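Local atomic coordinates of possible atls1-like light-inducible protein (Prochlorococcus marinus, PDB entry 2XCZ), a protein that belongs to the macrophage migration inhibitory factor family of small alpha/beta proteins and assembles as a trimer. Residues A[50-56]-A[90-96]; A[3-9]-A[57-63]; A[8-13]-A[87-91]. All coordinates share one frame; numbering follows the deposited sequence.

Interaction 1: A[50-56]-A[90-96]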
loop_
_atom_site.group_PDB
_atom_site.type_symbol
_atom_site.label_atom_id
_atom_site.label_comp_id
_atom_site.label_asym_id
_atom_site.label_seq_id
_atom_site.Cartn_x
_atom_site.Cartn_y
_atom_site.Cartn_z
ATOM N N PHE A 50 -10.037 4.360 13.434
ATOM C CA PHE A 50 -10.867 3.185 13.208
ATOM C C PHE A 50 -12.113 3.362 14.070
ATOM O O PHE A 50 -12.005 3.777 15.232
ATOM C CB PHE A 50 -10.132 1.884 13.553
ATOM C CG PHE A 50 -10.924 0.650 13.233
ATOM C CD1 PHE A 50 -11.442 0.448 11.950
ATOM C CD2 PHE A 50 -11.183 -0.298 14.218
ATOM C CE1 PHE A 50 -12.180 -0.686 11.644
ATOM C CE2 PHE A 50 -11.927 -1.440 13.927
ATOM C CZ PHE A 50 -12.426 -1.637 12.634
ATOM N N SER A 51 -13.276 3.089 13.485
ATOM C CA SER A 51 -14.560 3.274 14.174
ATOM C C SER A 51 -14.742 4.741 14.587
ATOM O O SER A 51 -15.421 5.050 15.578
ATOM C CB SER A 51 -14.653 2.361 15.413
ATOM O OG SER A 51 -14.259 1.029 15.141
ATOM N N GLY A 52 -14.107 5.643 13.856
ATOM C CA GLY A 52 -14.209 7.080 14.142
ATOM C C GLY A 52 -13.270 7.631 15.198
ATOM O O GLY A 52 -13.268 8.829 15.446
ATOM N N ASN A 53 -12.450 6.777 15.813
ATOM C CA ASN A 53 -11.528 7.241 16.863
ATOM C C ASN A 53 -10.049 6.880 16.634
ATOM O O ASN A 53 -9.731 6.039 15.796
ATOM C CB ASN A 53 -12.018 6.793 18.252
ATOM C CG ASN A 53 -11.768 5.321 18.521
ATOM O OD1 ASN A 53 -10.627 4.861 18.514
ATOM N ND2 ASN A 53 -12.841 4.571 18.769
ATOM N N THR A 54 -9.165 7.515 17.398
ATOM C CA THR A 54 -7.712 7.406 17.204
ATOM C C THR A 54 -7.034 6.462 18.193
ATOM O O THR A 54 -5.817 6.512 18.379
ATOM C CB THR A 54 -7.032 8.791 17.266
ATOM O OG1 THR A 54 -7.492 9.497 18.432
ATOM C CG2 THR A 54 -7.383 9.610 16.027
ATOM N N GLU A 55 -7.813 5.594 18.818
ATOM C CA GLU A 55 -7.224 4.542 19.636
ATOM C C GLU A 55 -6.311 3.640 18.788
ATOM O O GLU A 55 -6.483 3.563 17.551
ATOM C CB GLU A 55 -8.315 3.733 20.344
ATOM C CG GLU A 55 -8.906 4.484 21.553
ATOM C CD GLU A 55 -7.872 4.717 22.652
ATOM O OE1 GLU A 55 -7.576 3.767 23.419
ATOM O OE2 GLU A 55 -7.345 5.846 22.749
ATOM N N PRO A 56 -5.325 2.982 19.430
ATOM C CA PRO A 56 -4.372 2.112 18.737
ATOM C C PRO A 56 -5.067 1.256 17.682
ATOM O O PRO A 56 -6.057 0.590 17.981
ATOM C CB PRO A 56 -3.793 1.257 19.867
ATOM C CG PRO A 56 -3.806 2.201 21.038
ATOM C CD PRO A 56 -5.035 3.059 20.880
ATOM N N ILE A 90 -1.851 -3.495 20.223
ATOM C CA ILE A 90 -3.036 -3.105 19.459
ATOM C C ILE A 90 -4.030 -4.258 19.545
ATOM O O ILE A 90 -3.704 -5.384 19.175
ATOM C CB ILE A 90 -2.705 -2.805 17.969
ATOM C CG1 ILE A 90 -1.654 -1.696 17.880
ATOM C CG2 ILE A 90 -3.977 -2.427 17.193
ATOM C CD1 ILE A 90 -1.119 -1.426 16.464
ATOM N N PRO A 91 -5.242 -3.980 20.050
ATOM C CA PRO A 91 -6.280 -4.992 20.208
ATOM C C PRO A 91 -6.605 -5.615 18.858
ATOM O O PRO A 91 -6.644 -4.894 17.857
ATOM C CB PRO A 91 -7.488 -4.185 20.696
ATOM C CG PRO A 91 -6.950 -2.908 21.188
ATOM C CD PRO A 91 -5.729 -2.629 20.390
ATOM N N ALA A 92 -6.838 -6.923 18.830
ATOM C CA ALA A 92 -7.137 -7.616 17.573
ATOM C C ALA A 92 -8.381 -7.045 16.879
ATOM O O ALA A 92 -8.472 -7.065 15.646
ATOM C CB ALA A 92 -7.272 -9.117 17.795
ATOM N N ASP A 93 -9.333 -6.522 17.666
ATOM C CA ASP A 93 -10.547 -5.946 17.067
ATOM C C ASP A 93 -10.337 -4.551 16.480
ATOM O O ASP A 93 -11.296 -3.914 16.006
ATOM C CB ASP A 93 -11.747 -5.966 18.026
ATOM C CG ASP A 93 -11.567 -5.057 19.243
ATOM O OD1 ASP A 93 -10.571 -4.306 19.342
ATOM O OD2 ASP A 93 -12.463 -5.103 20.111
ATOM N N ARG A 94 -9.091 -4.075 16.510
ATOM C CA ARG A 94 -8.743 -2.845 15.798
ATOM C C ARG A 94 -7.694 -3.091 14.704
ATOM O O ARG A 94 -6.984 -2.170 14.276
ATOM C CB ARG A 94 -8.320 -1.755 16.786
ATOM C CG ARG A 94 -9.543 -1.234 17.579
ATOM C CD ARG A 94 -9.198 -0.084 18.513
ATOM N NE ARG A 94 -8.809 1.155 17.834
ATOM C CZ ARG A 94 -9.647 2.015 17.254
ATOM N NH1 ARG A 94 -9.155 3.116 16.692
ATOM N NH2 ARG A 94 -10.961 1.789 17.226
ATOM N N ILE A 95 -7.616 -4.346 14.256
ATOM C CA ILE A 95 -6.677 -4.731 13.189
ATOM C C ILE A 95 -7.426 -5.187 11.942
ATOM O O ILE A 95 -8.321 -6.033 12.027
ATOM C CB ILE A 95 -5.712 -5.856 13.659
ATOM C CG1 ILE A 95 -4.934 -5.396 14.910
ATOM C CG2 ILE A 95 -4.786 -6.279 12.499
ATOM C CD1 ILE A 95 -4.068 -6.465 15.528
ATOM N N TYR A 96 -7.076 -4.596 10.795
ATOM C CA TYR A 96 -7.571 -5.056 9.495
ATOM C C TYR A 96 -6.414 -5.630 8.694
ATOM O O TYR A 96 -5.291 -5.121 8.758
ATOM C CB TYR A 96 -8.149 -3.887 8.702
ATOM C CG TYR A 96 -9.621 -3.605 8.897
ATOM C CD1 TYR A 96 -10.434 -4.459 9.632
ATOM C CD2 TYR A 96 -10.213 -2.513 8.269
ATOM C CE1 TYR A 96 -11.805 -4.211 9.772
ATOM C CE2 TYR A 96 -11.571 -2.250 8.415
ATOM C CZ TYR A 96 -12.358 -3.106 9.155
ATOM O OH TYR A 96 -13.716 -2.874 9.290
#

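Interaction 2: A[3-9]-A[57-63]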
loop_
_atom_site.group_PDB
_atom_site.type_symbol
_atom_site.label_atom_id
_atom_site.label_comp_id
_atom_site.label_asym_id
_atom_site.label_seq_id
_atom_site.Cartn_x
_atom_site.Cartn_y
_atom_site.Cartn_z
ATOM N N LEU A 3 4.585 -11.518 1.437
ATOM C CA LEU A 3 4.804 -10.127 1.809
ATOM C C LEU A 3 3.827 -9.796 2.921
ATOM O O LEU A 3 2.644 -10.136 2.841
ATOM C CB LEU A 3 4.529 -9.220 0.602
ATOM C CG LEU A 3 4.545 -7.711 0.839
ATOM C CD1 LEU A 3 5.936 -7.160 1.059
ATOM C CD2 LEU A 3 3.881 -7.021 -0.344
ATOM N N ILE A 4 4.339 -9.172 3.979
ATOM C CA ILE A 4 3.484 -8.600 5.015
ATOM C C ILE A 4 3.948 -7.184 5.394
ATOM O O ILE A 4 5.025 -6.994 5.958
ATOM C CB ILE A 4 3.327 -9.551 6.222
ATOM C CG1 ILE A 4 2.387 -8.950 7.284
ATOM C CG2 ILE A 4 4.711 -9.989 6.784
ATOM C CD1 ILE A 4 1.858 -9.985 8.282
ATOM N N ASN A 5 3.102 -6.203 5.080
ATOM C CA ASN A 5 3.393 -4.799 5.362
ATOM C C ASN A 5 2.439 -4.306 6.447
ATOM O O ASN A 5 1.221 -4.392 6.284
ATOM C CB ASN A 5 3.221 -3.968 4.079
ATOM C CG ASN A 5 4.318 -4.203 3.055
ATOM O OD1 ASN A 5 5.505 -4.341 3.389
ATOM N ND2 ASN A 5 3.923 -4.208 1.785
ATOM N N ILE A 6 2.983 -3.813 7.560
ATOM C CA ILE A 6 2.147 -3.338 8.664
ATOM C C ILE A 6 2.222 -1.827 8.755
ATOM O O ILE A 6 3.307 -1.241 8.723
ATOM C CB ILE A 6 2.580 -3.960 10.020
ATOM C CG1 ILE A 6 2.546 -5.501 9.969
ATOM C CG2 ILE A 6 1.664 -3.489 11.148
ATOM C CD1 ILE A 6 3.440 -6.157 11.041
ATOM N N GLN A 7 1.060 -1.202 8.863
ATOM C CA GLN A 7 0.948 0.241 9.042
ATOM C C GLN A 7 0.191 0.470 10.359
ATOM O O GLN A 7 -0.987 0.108 10.486
ATOM C CB GLN A 7 0.206 0.813 7.834
ATOM C CG GLN A 7 -0.210 2.262 7.910
ATOM C CD GLN A 7 -1.369 2.546 6.978
ATOM O OE1 GLN A 7 -2.508 2.709 7.418
ATOM N NE2 GLN A 7 -1.094 2.566 5.675
ATOM N N ALA A 8 0.865 1.048 11.353
ATOM C CA ALA A 8 0.251 1.129 12.687
ATOM C C ALA A 8 0.209 2.552 13.203
ATOM O O ALA A 8 1.056 3.361 12.838
ATOM C CB ALA A 8 0.977 0.208 13.681
ATOM N N SER A 9 -0.770 2.834 14.057
ATOM C CA SER A 9 -0.950 4.159 14.634
ATOM C C SER A 9 -0.070 4.414 15.857
ATOM O O SER A 9 0.215 5.575 16.196
ATOM C CB SER A 9 -2.420 4.396 14.992
ATOM O OG SER A 9 -2.812 3.609 16.109
ATOM N N THR A 57 -4.558 1.336 16.453
ATOM C CA THR A 57 -5.147 0.606 15.327
ATOM C C THR A 57 -4.078 0.285 14.282
ATOM O O THR A 57 -2.989 0.874 14.285
ATOM C CB THR A 57 -6.330 1.361 14.716
ATOM O OG1 THR A 57 -6.954 0.531 13.728
ATOM C CG2 THR A 57 -5.890 2.667 14.084
ATOM N N CYS A 58 -4.396 -0.645 13.380
ATOM C CA CYS A 58 -3.378 -1.238 12.543
ATOM C C CYS A 58 -3.993 -1.695 11.218
ATOM O O CYS A 58 -5.048 -2.315 11.230
ATOM C CB CYS A 58 -2.849 -2.452 13.316
ATOM S SG CYS A 58 -1.635 -3.351 12.564
ATOM N N TYR A 59 -3.355 -1.364 10.090
ATOM C CA TYR A 59 -3.700 -2.000 8.811
ATOM C C TYR A 59 -2.545 -2.852 8.309
ATOM O O TYR A 59 -1.417 -2.378 8.214
ATOM C CB TYR A 59 -4.069 -0.985 7.721
ATOM C CG TYR A 59 -4.320 -1.675 6.387
ATOM C CD1 TYR A 59 -5.383 -2.564 6.239
ATOM C CD2 TYR A 59 -3.454 -1.476 5.303
ATOM C CE1 TYR A 59 -5.597 -3.229 5.038
ATOM C CE2 TYR A 59 -3.656 -2.144 4.077
ATOM C CZ TYR A 59 -4.727 -3.022 3.971
ATOM O OH TYR A 59 -4.946 -3.673 2.772
ATOM N N VAL A 60 -2.839 -4.088 7.922
ATOM C CA VAL A 60 -1.800 -4.977 7.403
ATOM C C VAL A 60 -2.140 -5.394 5.983
ATOM O O VAL A 60 -3.279 -5.740 5.708
ATOM C CB VAL A 60 -1.709 -6.259 8.254
ATOM C CG1 VAL A 60 -0.524 -7.145 7.796
ATOM C CG2 VAL A 60 -1.585 -5.907 9.752
ATOM N N GLU A 61 -1.161 -5.373 5.084
ATOM C CA GLU A 61 -1.378 -6.075 3.813
ATOM C C GLU A 61 -0.533 -7.334 3.730
ATOM O O GLU A 61 0.649 -7.329 4.084
ATOM C CB GLU A 61 -1.200 -5.184 2.603
ATOM C CG GLU A 61 0.011 -4.368 2.567
ATOM C CD GLU A 61 0.235 -3.739 1.186
ATOM O OE1 GLU A 61 -0.753 -3.316 0.520
ATOM O OE2 GLU A 61 1.404 -3.662 0.784
ATOM N N VAL A 62 -1.183 -8.419 3.325
ATOM C CA VAL A 62 -0.523 -9.684 3.139
ATOM C C VAL A 62 -0.694 -10.126 1.699
ATOM O O VAL A 62 -1.803 -10.130 1.193
ATOM C CB VAL A 62 -1.094 -10.773 4.073
ATOM C CG1 VAL A 62 -0.500 -12.152 3.732
ATOM C CG2 VAL A 62 -0.801 -10.428 5.534
ATOM N N LYS A 63 0.413 -10.492 1.051
ATOM C CA LYS A 63 0.358 -11.051 -0.302
ATOM C C LYS A 63 1.154 -12.342 -0.368
ATOM O O LYS A 63 2.142 -12.529 0.335
ATOM C CB LYS A 63 0.873 -10.060 -1.359
ATOM C CG LYS A 63 0.121 -8.740 -1.409
ATOM C CD LYS A 63 0.658 -7.872 -2.538
ATOM C CE LYS A 63 0.020 -6.488 -2.546
ATOM N NZ LYS A 63 -1.482 -6.516 -2.511
#

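Interaction 3: A[8-13]-A[87-91]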
loop_
_atom_site.group_PDB
_atom_site.type_symbol
_atom_site.label_atom_id
_atom_site.label_comp_id
_atom_site.label_asym_id
_atom_site.label_seq_id
_atom_site.Cartn_x
_atom_site.Cartn_y
_atom_site.Cartn_z
ATOM N N ALA A 8 0.865 1.048 11.353
ATOM C CA ALA A 8 0.251 1.129 12.687
ATOM C C ALA A 8 0.209 2.552 13.203
ATOM O O ALA A 8 1.056 3.361 12.838
ATOM C CB ALA A 8 0.977 0.208 13.681
ATOM N N SER A 9 -0.770 2.834 14.057
ATOM C CA SER A 9 -0.950 4.159 14.634
ATOM C C SER A 9 -0.070 4.414 15.857
ATOM O O SER A 9 0.215 5.575 16.196
ATOM C CB SER A 9 -2.420 4.396 14.992
ATOM O OG SER A 9 -2.812 3.609 16.109
ATOM N N VAL A 10 0.358 3.337 16.511
ATOM C CA VAL A 10 1.161 3.447 17.745
ATOM C C VAL A 10 2.576 3.962 17.453
ATOM O O VAL A 10 3.057 3.882 16.326
ATOM C CB VAL A 10 1.245 2.105 18.509
ATOM C CG1 VAL A 10 -0.136 1.615 18.910
ATOM C CG2 VAL A 10 1.986 1.058 17.688
ATOM N N PRO A 11 3.268 4.496 18.475
ATOM C CA PRO A 11 4.618 4.998 18.216
ATOM C C PRO A 11 5.612 3.910 17.795
ATOM O O PRO A 11 5.390 2.729 18.082
ATOM C CB PRO A 11 5.030 5.571 19.574
ATOM C CG PRO A 11 3.742 5.901 20.235
ATOM C CD PRO A 11 2.804 4.827 19.832
ATOM N N ALA A 12 6.694 4.305 17.130
ATOM C CA ALA A 12 7.745 3.360 16.733
ATOM C C ALA A 12 8.266 2.559 17.926
ATOM O O ALA A 12 8.313 3.073 19.044
ATOM C CB ALA A 12 8.864 4.086 16.039
ATOM N N VAL A 13 8.617 1.294 17.701
ATOM C CA VAL A 13 9.134 0.445 18.786
ATOM C C VAL A 13 10.611 0.074 18.589
ATOM O O VAL A 13 11.072 -0.165 17.468
ATOM C CB VAL A 13 8.281 -0.819 19.044
ATOM C CG1 VAL A 13 6.868 -0.434 19.462
ATOM C CG2 VAL A 13 8.246 -1.719 17.815
ATOM N N ASN A 87 2.841 -7.717 20.648
ATOM C CA ASN A 87 4.055 -6.929 20.472
ATOM C C ASN A 87 3.858 -5.417 20.334
ATOM O O ASN A 87 4.749 -4.639 20.696
ATOM C CB ASN A 87 4.849 -7.483 19.291
ATOM C CG ASN A 87 5.489 -8.820 19.611
ATOM O OD1 ASN A 87 6.528 -8.870 20.269
ATOM N ND2 ASN A 87 4.885 -9.904 19.145
ATOM N N LEU A 88 2.700 -4.999 19.834
ATOM C CA LEU A 88 2.413 -3.568 19.675
ATOM C C LEU A 88 1.316 -3.060 20.596
ATOM O O LEU A 88 1.086 -1.860 20.664
ATOM C CB LEU A 88 2.078 -3.223 18.211
ATOM C CG LEU A 88 3.184 -3.506 17.196
ATOM C CD1 LEU A 88 2.674 -3.229 15.782
ATOM C CD2 LEU A 88 4.435 -2.682 17.524
ATOM N N GLY A 89 0.648 -3.977 21.291
ATOM C CA GLY A 89 -0.443 -3.633 22.197
ATOM C C GLY A 89 -1.666 -3.090 21.478
ATOM O O GLY A 89 -2.420 -2.296 22.044
ATOM N N ILE A 90 -1.851 -3.495 20.223
ATOM C CA ILE A 90 -3.036 -3.105 19.459
ATOM C C ILE A 90 -4.030 -4.258 19.545
ATOM O O ILE A 90 -3.704 -5.384 19.175
ATOM C CB ILE A 90 -2.705 -2.805 17.969
ATOM C CG1 ILE A 90 -1.654 -1.696 17.880
ATOM C CG2 ILE A 90 -3.977 -2.427 17.193
ATOM C CD1 ILE A 90 -1.119 -1.426 16.464
ATOM N N PRO A 91 -5.242 -3.980 20.050
ATOM C CA PRO A 91 -6.280 -4.992 20.208
ATOM C C PRO A 91 -6.605 -5.615 18.858
ATOM O O PRO A 91 -6.644 -4.894 17.857
ATOM C CB PRO A 91 -7.488 -4.185 20.696
ATOM C CG PRO A 91 -6.950 -2.908 21.188
ATOM C CD PRO A 91 -5.729 -2.629 20.390
#

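Interaction 1: A[50-56]-A[90-96]
The guanidinium group of Arg94 reaches into the loop 50-56, and its hydrogen bonds to that loop all go to backbone oxygens. Arg94 NE donates to Pro56 O at 2.8 Å, and Arg94 NH1 to Glu55 O, also 2.8 Å, with an N-H...O angle of 155°. NH1 bonds in addition to Asn53 O, while Arg94 NH2 meets Phe50 O at 3.0 Å; NH1 makes a longer bond to the same oxygen, so that two nitrogens grip one atom end-on. All these acceptors lie close to the guanidinium plane, yet NH2 stands well above the carbonyl plane of Phe50 and does not follow a lone pair. The side chain reaches this place by running out extended through CD and then bending at chi3 (67°).

The loop is itself a tight structure: a type I' beta turn from Phe50 to Asn53, with Gly52 at positive phi, followed by an Asx turn in which Asn53 OD1 accepts from Glu55 N at 2.9 Å in the carbonyl plane. It links strand 48-50 to strand 58-64 in the MIF fold. Because Phe50 O and Asn53 O also accept the turn's own backbone bonds, Arg94 ties together carbonyls that already define the turn.

Carbon atoms lie over both faces of the guanidinium: Glu55 CB, with Asn53 OD1, over one, and Phe50 CB over the opposite one, 3.5 Å from Arg94 NH1. Away from the guanidinium, Pro56 CB rests against Ile90 CG1.

The aromatic pair is T-shaped: the edge of Phe50 points at the face of Tyr96, with planes at 71° and Phe50 CE1 3.5 Å from Tyr96 CZ. Tyr96 OH hydrogen-bonds Tyr37 O of the second subunit, whose Trp107 meets the Tyr96 ring edge-to-face.

Interaction 2: A[3-9]-A[57-63]
Strands 3-8 and 58-63 run antiparallel, their axes 4.7 Å apart at closest approach and at 169° to each other. Leu3-Lys63, Asn5-Glu61 and Gln7-Tyr59 are hydrogen-bonded pairs, each joined by two N-H...O=C bonds, and they alternate with the non-hydrogen-bonded pairs Ile4-Val62, Ile6-Val60 and Ala8-Cys58. Beyond the strand end Ser9 N still donates to Thr57 O. The return bond goes to a side chain, Thr57 N to Ser9 OG at 2.9 Å; with chi1 at 71°, OG sits between the backbone N and the carbonyl carbon and takes the place of a main-chain acceptor. These are the two central strands of the four-stranded mixed sheet of the MIF subunit.

On the face carrying Ile4, Ile6, Val60 and Val62, the contact is apolar. Ile4 CG1 presses on Val60 CG1 at 3.5 Å, tighter than usual for two carbons, while Ile4 CD1 lies alongside Val62 CG2 at 3.8 Å. Ile6 CG2, in turn, touches Cys58 SG at 3.6 Å. Helix 72-88 covers this side through Val80 and Ile84.

The other face is mixed. Asn5 and Glu61 point the same way, side by side with amide and carboxylate nearly coplanar. Asn5 ND2 donates to Glu61 OE2 at 2.8 Å, with an N-H...O angle of 165°; OE2 accepts through its anti lone pair. Ser41 hydrogen-bonds Asn5 OD1, which helps to fix the amide's rotation from its other end. Leu3 CD2 lies 4.0 Å from Lys63 CD, and the lysine's amine continues to a salt bridge with Glu100. Tyr59 packs on Leu3 of the second subunit, while Leu3 packs on Tyr59 of the third.

The helix-covered face is thus held by apolar packing, whereas the Asn5-Glu61 bond gives the buried amide of Asn5 a directional partner on the face turned to the other subunits.

Interaction 3: A[8-13]-A[87-91]
No backbone hydrogen bond joins 8-13, the end of strand 3-8 and the loop after it, to 87-91, where helix 72-88 ends; the two backbones come nearest at Val10 and Leu88, with CA atoms 7.4 Å apart, and Gly89 at positive phi turns the chain out of the helix. Ile90, just after that turn, points toward 8-13, as does Leu88.

Ile90 is met by two residues. Its CD1 touches Ala8 CB at 3.8 Å, and its CG1 lies 3.8 Å from CG1 of Val10, the two side chains crossing at a slant. The ethyl branch of Ile90 runs anti to the carbonyl carbon (chi1 -58°) and continues extended, which brings CD1 up to Ala8. Val10 also turns its other methyl to the helix end, CG2 lying 4.3 Å from Leu88 CB.

Farther along the loop Val13 meets Leu88 at about a right angle, its CG1 and CG2 both approaching CD2 of Leu88, at 3.8 and 3.9 Å. The other methyl of Leu88, CD1, lies 4.4 Å from Ala8 CB, so the two methyls reach Ala8 at the strand end and Val13 in the loop. Leu19 of helix 16-31 also packs on Leu88.

Purely aliphatic contacts of this kind hold the helix end to the loop by shape and exclusion of water, without a directional bond to fix their register.

In the fold
Interaction 2 is a buried contact near the centre of the subunit, pairing the two central strands, while interactions 1 and 3 are partly buried and lie farther from the chain's centre. Interactions 1 and 2 meet in the same sheet, since strand 95-101 neighbours strand 58-64, and Arg94 O probably hydrogen-bonds Thr57 OG1. Interaction 3 shares Ile90 and Pro91 with interaction 1 and Ala8 and Ser9 with interaction 2; Ile90 CD1 packs on Cys58 CB. Their chemistry differs with place: repetitive backbone bonding in the sheet, a charged side chain serving loop carbonyls at the 50-56 turn, and aliphatic contact alone at the helix end. Interactions 1 and 2 touch other subunits; interaction 3 does not.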